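PDB 6IDP: MATE family efflux transporter, which probably exports drugs and other toxic compounds from the bacterial cell, using the proton gradient across the membrane and changing conformation in a proton-dependent way. Local coordinates for residues V281-M286 and G319-I324; S273-F278 and I355-L360; G364-M369 and W423-A428. All blocks are in the same frame, centred on the assembly; numbering follows the deposited sequence.

Interaction 1 (V281-M286 and G319-I324); sequences VAVLAM and GFQLLI. With OLC ((2R)-2,3-dihydroxypropyl (9Z)-octadec-9-enoate), chain N; OLC ((2R)-2,3-dihydroxypropyl (9Z)-octadec-9-enoate), chain F.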
loop_
_atom_site.group_PDB
_atom_site.type_symbol
_atom_site.label_atom_id
_atom_site.label_comp_id
_atom_site.label_asym_id
_atom_site.label_seq_id
_atom_site.Cartn_x
_atom_site.Cartn_y
_atom_site.Cartn_z
ATOM N N VAL A 281 7.184 3.441 -7.378
ATOM C CA VAL A 281 7.010 4.191 -6.141
ATOM C C VAL A 281 6.282 5.520 -6.377
ATOM O O VAL A 281 5.559 5.994 -5.503
ATOM C CB VAL A 281 8.372 4.443 -5.436
ATOM C CG1 VAL A 281 9.245 5.388 -6.246
ATOM C CG2 VAL A 281 8.158 4.972 -4.024
ATOM N N ALA A 282 6.446 6.108 -7.557
ATOM C CA ALA A 282 5.759 7.361 -7.861
ATOM C C ALA A 282 4.274 7.110 -8.090
ATOM O O ALA A 282 3.431 7.933 -7.719
ATOM C CB ALA A 282 6.374 8.036 -9.072
ATOM N N VAL A 283 3.955 5.976 -8.708
ATOM C CA VAL A 283 2.565 5.603 -8.919
ATOM C C VAL A 283 1.920 5.308 -7.568
ATOM O O VAL A 283 0.785 5.716 -7.305
ATOM C CB VAL A 283 2.434 4.386 -9.852
ATOM C CG1 VAL A 283 0.973 4.023 -10.050
ATOM C CG2 VAL A 283 3.091 4.675 -11.191
ATOM N N LEU A 284 2.667 4.618 -6.710
ATOM C CA LEU A 284 2.216 4.302 -5.360
ATOM C C LEU A 284 1.878 5.576 -4.581
ATOM O O LEU A 284 0.838 5.655 -3.926
ATOM C CB LEU A 284 3.283 3.489 -4.624
ATOM C CG LEU A 284 2.845 2.619 -3.443
ATOM C CD1 LEU A 284 2.848 3.393 -2.127
ATOM C CD2 LEU A 284 1.479 1.988 -3.707
ATOM N N ALA A 285 2.757 6.570 -4.662
ATOM C CA ALA A 285 2.524 7.858 -4.016
ATOM C C ALA A 285 1.247 8.514 -4.536
ATOM O O ALA A 285 0.504 9.138 -3.777
ATOM C CB ALA A 285 3.717 8.782 -4.229
ATOM N N MET A 286 0.996 8.357 -5.832
ATOM C CA MET A 286 -0.157 8.976 -6.480
ATOM C C MET A 286 -1.474 8.348 -6.021
ATOM O O MET A 286 -2.506 9.014 -5.998
ATOM C CB MET A 286 -0.030 8.875 -8.004
ATOM C CG MET A 286 -0.644 10.044 -8.762
ATOM S SD MET A 286 -0.104 10.123 -10.487
ATOM C CE MET A 286 1.556 9.468 -10.336
ATOM N N GLY A 319 4.213 7.902 -19.333
ATOM C CA GLY A 319 5.469 8.513 -19.726
ATOM C C GLY A 319 6.617 8.186 -18.786
ATOM O O GLY A 319 7.706 7.820 -19.222
ATOM N N PHE A 320 6.361 8.313 -17.490
ATOM C CA PHE A 320 7.378 8.117 -16.464
ATOM C C PHE A 320 7.878 6.669 -16.416
ATOM O O PHE A 320 9.084 6.426 -16.333
ATOM C CB PHE A 320 6.818 8.542 -15.102
ATOM C CG PHE A 320 7.816 8.512 -13.983
ATOM C CD1 PHE A 320 8.865 9.417 -13.941
ATOM C CD2 PHE A 320 7.680 7.601 -12.948
ATOM C CE1 PHE A 320 9.776 9.396 -12.897
ATOM C CE2 PHE A 320 8.584 7.575 -11.901
ATOM C CZ PHE A 320 9.635 8.472 -11.876
ATOM N N GLN A 321 6.957 5.711 -16.480
ATOM C CA GLN A 321 7.346 4.304 -16.462
ATOM C C GLN A 321 7.999 3.867 -17.778
ATOM O O GLN A 321 8.746 2.894 -17.802
ATOM C CB GLN A 321 6.138 3.410 -16.155
ATOM C CG GLN A 321 5.435 3.713 -14.828
ATOM C CD GLN A 321 6.358 3.633 -13.627
ATOM O OE1 GLN A 321 7.237 2.771 -13.557
ATOM N NE2 GLN A 321 6.162 4.539 -12.673
ATOM N N LEU A 322 7.717 4.579 -18.866
ATOM C CA LEU A 322 8.384 4.295 -20.137
ATOM C C LEU A 322 9.864 4.655 -20.047
ATOM O O LEU A 322 10.727 3.888 -20.480
ATOM C CB LEU A 322 7.726 5.053 -21.294
ATOM C CG LEU A 322 8.441 4.991 -22.651
ATOM C CD1 LEU A 322 8.646 3.554 -23.108
ATOM C CD2 LEU A 322 7.674 5.775 -23.706
ATOM N N LEU A 323 10.147 5.825 -19.481
ATOM C CA LEU A 323 11.521 6.270 -19.275
ATOM C C LEU A 323 12.302 5.319 -18.374
ATOM O O LEU A 323 13.430 4.940 -18.692
ATOM C CB LEU A 323 11.541 7.674 -18.676
ATOM C CG LEU A 323 11.043 8.776 -19.605
ATOM C CD1 LEU A 323 11.295 10.139 -18.981
ATOM C CD2 LEU A 323 11.711 8.659 -20.969
ATOM N N ILE A 324 11.698 4.951 -17.249
ATOM C CA ILE A 324 12.303 4.011 -16.316
ATOM C C ILE A 324 12.633 2.689 -17.010
ATOM O O ILE A 324 13.717 2.135 -16.827
ATOM C CB ILE A 324 11.376 3.751 -15.110
ATOM C CG1 ILE A 324 11.265 5.009 -14.250
ATOM C CG2 ILE A 324 11.883 2.585 -14.272
ATOM C CD1 ILE A 324 10.358 4.844 -13.057
HETATM C C18 OLC N . 14.619 2.608 -10.894
HETATM C C17 OLC N . 13.338 3.410 -10.835
HETATM C C16 OLC N . 13.457 4.470 -9.764
HETATM C C12 OLC N . 11.290 8.267 -7.504
HETATM C C15 OLC N . 12.184 5.287 -9.703
HETATM C C13 OLC N . 11.174 7.287 -8.652
HETATM C C14 OLC N . 12.243 6.225 -8.515
HETATM C C18 OLC F . 4.955 2.653 -20.051
HETATM C C10 OLC F . 3.879 7.230 -23.613
HETATM C C9 OLC F . 3.245 8.371 -23.261
HETATM C C17 OLC F . 5.184 2.061 -21.423
HETATM C C11 OLC F . 3.114 6.033 -24.142
HETATM C C8 OLC F . 1.743 8.502 -23.383
HETATM C C16 OLC F . 3.853 1.819 -22.097
HETATM C C12 OLC F . 4.088 4.963 -24.596
HETATM C C15 OLC F . 4.085 1.361 -23.519
HETATM C C13 OLC F . 3.474 3.594 -24.394
HETATM C C14 OLC F . 4.560 2.539 -24.343
#
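Helix 281-299 and helix 303-330 come side by side here with their backbones well apart: the CA atoms of Ala282 and Phe320 are 8.8 Å apart and those of Val283 and Gln321 9.0 Å. Side chains bridge the gap. The CB methyl of Ala282 meets the ring of Phe320 at CE2, 3.6 Å away. It comes at an oblique angle to the ring. The ring reaches it because CG of Phe320 lies opposite the backbone N (chi1 -174°), which sends the ring out toward helix 281-299. In the other pair, Val283 presents CG2 to the end of the Gln321 side chain. The two side chains cross at a slant, and the bend of Gln321 at chi2 (-57°) carries its amide to the valine.

Monoolein, probably from crystallisation, lies against the flank, where membrane lipid could perhaps sit. The acyl chain of OLC (chain N) bridges the two helices there. Its C13 sits at the edge of the Phe320 ring, in the ring plane, 3.8 Å from CZ. The same C13 is 3.6 Å from CG1 of Val281. Further along the chain, C17 packs against CG2 of Ile324 at 3.8 Å. On another side of helix 303-330, C18 of OLC (chain F) comes within 3.6 Å of the backbone N of Leu322. Phe316 stacks on Phe320 within its own helix. Val283 also packs on Val317, and Met286 extends the packing to Ala313, Phe316 and Val317.

This is helix-helix packing within the C-terminal half of the transporter, in its second MatE region. The two segments meet through small methyl groups, one aromatic ring and one amide end. Close apolar packing probably holds them together, and no directional bond between the segments adds to it.

Interaction 2 (S273-F278 and I355-L360); sequences SRFEFF and IVPISL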
loop_
_atom_site.group_PDB
_atom_site.type_symbol
_atom_site.label_atom_id
_atom_site.label_comp_id
_atom_site.label_asym_id
_atom_site.label_seq_id
_atom_site.Cartn_x
_atom_site.Cartn_y
_atom_site.Cartn_z
ATOM N N SER A 273 10.908 -8.512 -8.216
ATOM C CA SER A 273 9.705 -7.938 -7.619
ATOM C C SER A 273 10.049 -6.707 -6.792
ATOM O O SER A 273 9.306 -5.723 -6.781
ATOM C CB SER A 273 8.991 -8.971 -6.745
ATOM O OG SER A 273 8.592 -10.096 -7.505
ATOM N N ARG A 274 11.176 -6.779 -6.092
ATOM C CA ARG A 274 11.678 -5.654 -5.319
ATOM C C ARG A 274 11.932 -4.458 -6.228
ATOM O O ARG A 274 11.592 -3.324 -5.885
ATOM C CB ARG A 274 12.957 -6.042 -4.574
ATOM C CG ARG A 274 13.596 -4.906 -3.798
ATOM C CD ARG A 274 14.930 -5.332 -3.211
ATOM N NE ARG A 274 14.805 -6.539 -2.401
ATOM C CZ ARG A 274 14.556 -6.539 -1.095
ATOM N NH1 ARG A 274 14.407 -5.393 -0.446
ATOM N NH2 ARG A 274 14.457 -7.687 -0.438
ATOM N N PHE A 275 12.523 -4.721 -7.391
ATOM C CA PHE A 275 12.776 -3.663 -8.361
ATOM C C PHE A 275 11.468 -3.067 -8.881
ATOM O O PHE A 275 11.358 -1.849 -9.026
ATOM C CB PHE A 275 13.615 -4.174 -9.534
ATOM C CG PHE A 275 13.897 -3.122 -10.571
ATOM C CD1 PHE A 275 13.066 -2.967 -11.670
ATOM C CD2 PHE A 275 14.987 -2.276 -10.440
ATOM C CE1 PHE A 275 13.318 -1.994 -12.615
ATOM C CE2 PHE A 275 15.245 -1.302 -11.389
ATOM C CZ PHE A 275 14.409 -1.161 -12.475
ATOM N N GLU A 276 10.495 -3.928 -9.175
ATOM C CA GLU A 276 9.170 -3.485 -9.615
ATOM C C GLU A 276 8.558 -2.505 -8.622
ATOM O O GLU A 276 7.987 -1.488 -9.012
ATOM C CB GLU A 276 8.217 -4.670 -9.792
ATOM C CG GLU A 276 8.353 -5.432 -11.097
ATOM C CD GLU A 276 7.234 -6.445 -11.286
ATOM O OE1 GLU A 276 6.070 -6.106 -10.981
ATOM O OE2 GLU A 276 7.518 -7.579 -11.726
ATOM N N PHE A 277 8.677 -2.830 -7.338
ATOM C CA PHE A 277 8.111 -2.003 -6.283
ATOM C C PHE A 277 8.722 -0.607 -6.308
ATOM O O PHE A 277 8.005 0.394 -6.264
ATOM C CB PHE A 277 8.325 -2.653 -4.915
ATOM C CG PHE A 277 7.538 -2.007 -3.813
ATOM C CD1 PHE A 277 6.239 -2.408 -3.549
ATOM C CD2 PHE A 277 8.091 -0.996 -3.046
ATOM C CE1 PHE A 277 5.507 -1.815 -2.537
ATOM C CE2 PHE A 277 7.362 -0.399 -2.035
ATOM C CZ PHE A 277 6.070 -0.809 -1.780
ATOM N N PHE A 278 10.047 -0.545 -6.387
ATOM C CA PHE A 278 10.739 0.735 -6.438
ATOM C C PHE A 278 10.434 1.495 -7.726
ATOM O O PHE A 278 10.266 2.714 -7.702
ATOM C CB PHE A 278 12.247 0.537 -6.292
ATOM C CG PHE A 278 12.723 0.562 -4.871
ATOM C CD1 PHE A 278 12.815 1.762 -4.185
ATOM C CD2 PHE A 278 13.081 -0.608 -4.220
ATOM C CE1 PHE A 278 13.252 1.796 -2.874
ATOM C CE2 PHE A 278 13.521 -0.581 -2.908
ATOM C CZ PHE A 278 13.606 0.624 -2.235
ATOM N N ILE A 355 12.319 -7.401 -19.824
ATOM C CA ILE A 355 11.010 -7.854 -20.276
ATOM C C ILE A 355 9.864 -7.183 -19.521
ATOM O O ILE A 355 8.957 -6.620 -20.132
ATOM C CB ILE A 355 10.870 -9.385 -20.133
ATOM C CG1 ILE A 355 11.837 -10.097 -21.079
ATOM C CG2 ILE A 355 9.441 -9.825 -20.421
ATOM C CD1 ILE A 355 11.755 -11.613 -21.015
ATOM N N VAL A 356 9.913 -7.241 -18.194
ATOM C CA VAL A 356 8.798 -6.788 -17.361
ATOM C C VAL A 356 8.625 -5.259 -17.202
ATOM O O VAL A 356 7.493 -4.775 -17.261
ATOM C CB VAL A 356 8.895 -7.421 -15.953
ATOM C CG1 VAL A 356 7.719 -6.999 -15.090
ATOM C CG2 VAL A 356 8.944 -8.936 -16.064
ATOM N N PRO A 357 9.723 -4.495 -16.997
ATOM C CA PRO A 357 9.549 -3.060 -16.707
ATOM C C PRO A 357 8.727 -2.263 -17.723
ATOM O O PRO A 357 8.081 -1.287 -17.337
ATOM C CB PRO A 357 10.988 -2.539 -16.681
ATOM C CG PRO A 357 11.785 -3.700 -16.233
ATOM C CD PRO A 357 11.143 -4.887 -16.893
ATOM N N ILE A 358 8.745 -2.665 -18.988
ATOM C CA ILE A 358 8.015 -1.936 -20.019
ATOM C C ILE A 358 6.501 -2.073 -19.820
ATOM O O ILE A 358 5.716 -1.323 -20.391
ATOM C CB ILE A 358 8.416 -2.424 -21.436
ATOM C CG1 ILE A 358 7.866 -1.491 -22.522
ATOM C CG2 ILE A 358 7.963 -3.853 -21.658
ATOM C CD1 ILE A 358 8.290 -0.048 -22.363
ATOM N N SER A 359 6.100 -3.022 -18.983
ATOM C CA SER A 359 4.685 -3.258 -18.718
ATOM C C SER A 359 4.206 -2.543 -17.457
ATOM O O SER A 359 3.019 -2.577 -17.138
ATOM C CB SER A 359 4.407 -4.759 -18.585
ATOM O OG SER A 359 4.887 -5.250 -17.344
ATOM N N LEU A 360 5.126 -1.899 -16.745
ATOM C CA LEU A 360 4.795 -1.292 -15.456
ATOM C C LEU A 360 3.976 -0.006 -15.613
ATOM O O LEU A 360 3.320 0.438 -14.672
ATOM C CB LEU A 360 6.069 -1.018 -14.648
ATOM C CG LEU A 360 6.866 -2.264 -14.234
ATOM C CD1 LEU A 360 8.020 -1.911 -13.299
ATOM C CD2 LEU A 360 5.964 -3.324 -13.603
#
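Polar atoms lie against methyl groups where the Glu276 carboxylate reaches Val356 and Leu360. Its oxygen OE2 lies 3.4 Å from CG1 of Val356, and OE1 lies 3.8 Å from CD2 of Leu360. The glutamate crosses both side chains at about a right angle. Beyond CG it runs extended (chi2 -171°), which carries the carboxylate from helix 263-279 to the loop. The CG of Glu276 also touches the leucine, 4.1 Å from CD2. His352 of helix 343-355 packs on Glu276 as well.

The purely apolar contact is looser. CE1 of Phe275 approaches CG of Pro357 at 4.3 Å, obliquely to the ring. Monoolein also touches Phe275.

Hydrogen bonds occur within the loop and not across the contact. The carbonyl O of Val356 accepts two bonds from Ser359. OG gives one of 2.7 Å, in the carbonyl plane, and the backbone N gives the other, 2.8 Å. Asn418 of helix 379-435 is hydrogen-bonded to the same OG. The Ser359 bonds close the turn at Val356, and Leu360 N bonds Pro357 O as helix 360-375 begins.

Helix 263-279 thus packs on the turn between helices 343-355 and 360-375, within the second MatE region. The contact is van der Waals packing: the carboxylate oxygens rest against methyl carbons and gain no hydrogen bond from segment 355-360.

Interaction 3 (G364-M369 and W423-A428); sequences GICMLM and WAAWLA. With OLC ((2R)-2,3-dihydroxypropyl (9Z)-octadec-9-enoate), chain T; OLC ((2R)-2,3-dihydroxypropyl (9Z)-octadec-9-enoate), chain G; OLC ((2R)-2,3-dihydroxypropyl (9Z)-octadec-9-enoate), chain I.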
loop_
_atom_site.group_PDB
_atom_site.type_symbol
_atom_site.label_atom_id
_atom_site.label_comp_id
_atom_site.label_asym_id
_atom_site.label_seq_id
_atom_site.Cartn_x
_atom_site.Cartn_y
_atom_site.Cartn_z
ATOM N N GLY A 364 0.684 0.362 -13.624
ATOM C CA GLY A 364 0.458 1.607 -12.916
ATOM C C GLY A 364 -0.914 2.192 -13.207
ATOM O O GLY A 364 -1.553 2.748 -12.314
ATOM N N ILE A 365 -1.365 2.067 -14.454
ATOM C CA ILE A 365 -2.700 2.521 -14.838
ATOM C C ILE A 365 -3.761 1.741 -14.067
ATOM O O ILE A 365 -4.730 2.315 -13.563
ATOM C CB ILE A 365 -2.950 2.361 -16.351
ATOM C CG1 ILE A 365 -2.072 3.330 -17.149
ATOM C CG2 ILE A 365 -4.425 2.586 -16.679
ATOM C CD1 ILE A 365 -2.356 4.799 -16.860
ATOM N N CYS A 366 -3.557 0.431 -13.975
ATOM C CA CYS A 366 -4.461 -0.449 -13.245
ATOM C C CYS A 366 -4.538 -0.053 -11.771
ATOM O O CYS A 366 -5.625 -0.000 -11.190
ATOM C CB CYS A 366 -4.010 -1.904 -13.383
ATOM S SG CYS A 366 -5.174 -3.105 -12.708
ATOM N N MET A 367 -3.382 0.227 -11.179
ATOM C CA MET A 367 -3.316 0.711 -9.804
ATOM C C MET A 367 -4.059 2.033 -9.660
ATOM O O MET A 367 -4.771 2.258 -8.683
ATOM C CB MET A 367 -1.863 0.885 -9.362
ATOM C CG MET A 367 -1.065 -0.409 -9.312
ATOM S SD MET A 367 0.716 -0.123 -9.170
ATOM C CE MET A 367 0.796 0.799 -7.639
ATOM N N LEU A 368 -3.880 2.902 -10.647
ATOM C CA LEU A 368 -4.480 4.229 -10.643
ATOM C C LEU A 368 -5.999 4.143 -10.725
ATOM O O LEU A 368 -6.712 4.823 -9.990
ATOM C CB LEU A 368 -3.936 5.056 -11.808
ATOM C CG LEU A 368 -3.524 6.502 -11.541
ATOM C CD1 LEU A 368 -2.428 6.563 -10.491
ATOM C CD2 LEU A 368 -3.064 7.155 -12.834
ATOM N N MET A 369 -6.483 3.290 -11.621
ATOM C CA MET A 369 -7.913 3.141 -11.842
ATOM C C MET A 369 -8.624 2.572 -10.613
ATOM O O MET A 369 -9.765 2.945 -10.332
ATOM C CB MET A 369 -8.172 2.262 -13.067
ATOM C CG MET A 369 -7.713 2.881 -14.384
ATOM S SD MET A 369 -8.526 4.450 -14.758
ATOM C CE MET A 369 -7.271 5.643 -14.299
ATOM N N TRP A 423 -5.168 -2.020 -19.755
ATOM C CA TRP A 423 -6.117 -1.678 -20.799
ATOM C C TRP A 423 -7.541 -1.963 -20.328
ATOM O O TRP A 423 -8.454 -1.168 -20.555
ATOM C CB TRP A 423 -5.788 -2.452 -22.079
ATOM C CG TRP A 423 -6.706 -2.177 -23.232
ATOM C CD1 TRP A 423 -7.433 -3.095 -23.936
ATOM C CD2 TRP A 423 -6.995 -0.901 -23.819
ATOM N NE1 TRP A 423 -8.154 -2.470 -24.924
ATOM C CE2 TRP A 423 -7.906 -1.124 -24.873
ATOM C CE3 TRP A 423 -6.575 0.406 -23.557
ATOM C CZ2 TRP A 423 -8.401 -0.088 -25.662
ATOM C CZ3 TRP A 423 -7.069 1.432 -24.341
ATOM C CH2 TRP A 423 -7.972 1.180 -25.380
ATOM N N ALA A 424 -7.717 -3.096 -19.654
ATOM C CA ALA A 424 -9.016 -3.481 -19.113
ATOM C C ALA A 424 -9.480 -2.513 -18.031
ATOM O O ALA A 424 -10.666 -2.196 -17.934
ATOM C CB ALA A 424 -8.959 -4.895 -18.560
ATOM N N ALA A 425 -8.539 -2.054 -17.212
ATOM C CA ALA A 425 -8.848 -1.148 -16.113
ATOM C C ALA A 425 -9.351 0.193 -16.639
ATOM O O ALA A 425 -10.315 0.753 -16.120
ATOM C CB ALA A 425 -7.626 -0.949 -15.231
ATOM N N TRP A 426 -8.685 0.695 -17.674
ATOM C CA TRP A 426 -9.073 1.943 -18.310
ATOM C C TRP A 426 -10.468 1.845 -18.934
ATOM O O TRP A 426 -11.240 2.800 -18.889
ATOM C CB TRP A 426 -8.041 2.344 -19.370
ATOM C CG TRP A 426 -8.504 3.469 -20.242
ATOM C CD1 TRP A 426 -8.954 3.377 -21.526
ATOM C CD2 TRP A 426 -8.571 4.854 -19.891
ATOM N NE1 TRP A 426 -9.294 4.620 -21.997
ATOM C CE2 TRP A 426 -9.069 5.544 -21.013
ATOM C CE3 TRP A 426 -8.258 5.578 -18.736
ATOM C CZ2 TRP A 426 -9.260 6.926 -21.014
ATOM C CZ3 TRP A 426 -8.450 6.949 -18.739
ATOM C CH2 TRP A 426 -8.945 7.608 -19.869
ATOM N N LEU A 427 -10.779 0.688 -19.510
ATOM C CA LEU A 427 -12.089 0.456 -20.111
ATOM C C LEU A 427 -13.189 0.388 -19.056
ATOM O O LEU A 427 -14.295 0.893 -19.261
ATOM C CB LEU A 427 -12.083 -0.837 -20.932
ATOM C CG LEU A 427 -11.242 -0.819 -22.209
ATOM C CD1 LEU A 427 -11.236 -2.190 -22.871
ATOM C CD2 LEU A 427 -11.761 0.240 -23.163
ATOM N N ALA A 428 -12.876 -0.249 -17.931
ATOM C CA ALA A 428 -13.818 -0.380 -16.823
ATOM C C ALA A 428 -14.114 0.981 -16.196
ATOM O O ALA A 428 -15.247 1.264 -15.810
ATOM C CB ALA A 428 -13.276 -1.338 -15.778
HETATM C C18 OLC T . 0.262 -0.114 -24.407
HETATM C C17 OLC T . -0.938 -1.035 -24.364
HETATM C C16 OLC T . -2.179 -0.269 -24.771
HETATM C C12 OLC T . -5.162 -1.721 -26.973
HETATM C C15 OLC T . -3.401 -1.153 -24.633
HETATM C C13 OLC T . -4.620 -2.784 -26.043
HETATM C C14 OLC T . -3.259 -2.363 -25.533
HETATM C C18 OLC G . -1.574 0.890 -21.323
HETATM C C10 OLC G . -5.302 8.965 -20.992
HETATM C C9 OLC G . -5.204 10.106 -21.704
HETATM C C17 OLC G . -3.060 0.635 -21.198
HETATM C C11 OLC G . -5.346 7.636 -21.716
HETATM C C16 OLC G . -3.715 1.778 -20.452
HETATM C C12 OLC G . -5.086 6.495 -20.754
HETATM C C15 OLC G . -4.068 2.900 -21.406
HETATM C C13 OLC G . -5.015 5.197 -21.532
HETATM C C14 OLC G . -4.611 4.069 -20.608
HETATM C C18 OLC I . -12.786 -6.039 -20.415
HETATM C C17 OLC I . -12.861 -5.364 -19.063
HETATM C C11 OLC I . -16.181 -1.783 -23.246
HETATM C C16 OLC I . -13.586 -4.044 -19.202
HETATM C C12 OLC I . -15.638 -2.995 -22.521
HETATM C C15 OLC I . -15.020 -4.306 -19.602
HETATM C C13 OLC I . -16.486 -3.266 -21.296
HETATM C C14 OLC I . -15.670 -3.014 -20.045
#
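Trp426 has an acyl chain over one face: C12 of OLC (chain G) lies 3.8 Å above the ring plane, displaced toward the rim. Met369 of helix 360-375 reaches the same indole obliquely. Its SD is 4.1 Å from CE3 and 5.4 Å from the centroid of the six-membered ring, 71° off the normal, a Met-aromatic contact. Trp423, one turn earlier, is sandwiched. Leu427 CD1 sits over one face, and C12 of OLC (chain T) lies over the centre of the other, 3.5 Å above the plane. C15 of OLC (chain G) is at its edge.

Helix 360-375 and helix 379-435 run roughly parallel, with segment axes 8.3 Å apart and crossing at 30°. Ala425 is the point of closest backbone approach. Its CB lies 3.8 Å from the CA of Cys366 and 3.9 Å from the CB of Met369. The first torsion of Met369 sets CG near the carbonyl O of Ala425, and the bend at chi2 (-60°) turns the sulfur toward Trp426. Ile385, from an earlier part of helix 379-435, packs on both Cys366 and Ala425.

No hydrogen bond crosses between the two segments. A small alanine lets the backbones come near, and a flexible thioether fills in beside it. Trp426 links Met369 to an acyl chain, and Trp423 lies against monoolein, consistent with a membrane-facing surface.

The three contacts lie in the second half of the chain and share neighbouring helices. Interactions 1 and 2 have centres about 10 Å apart and touch directly: Leu322 CD1 is 3.7 Å from Ile358 CD1. Their first segments lie on successive helices, 263-279 and 281-299. Interactions 1 and 3 are about 14 Å apart, centre to centre, and meet where Val283 CG1 lies 3.6 Å from the carbonyl O of Gly364. Interactions 2 and 3 have centres about 17 Å apart and are joined through helix 360-375, which starts at Leu360. Monoolein molecules lie against residues of all three segment pairs, consistent with a nearby membrane-facing surface.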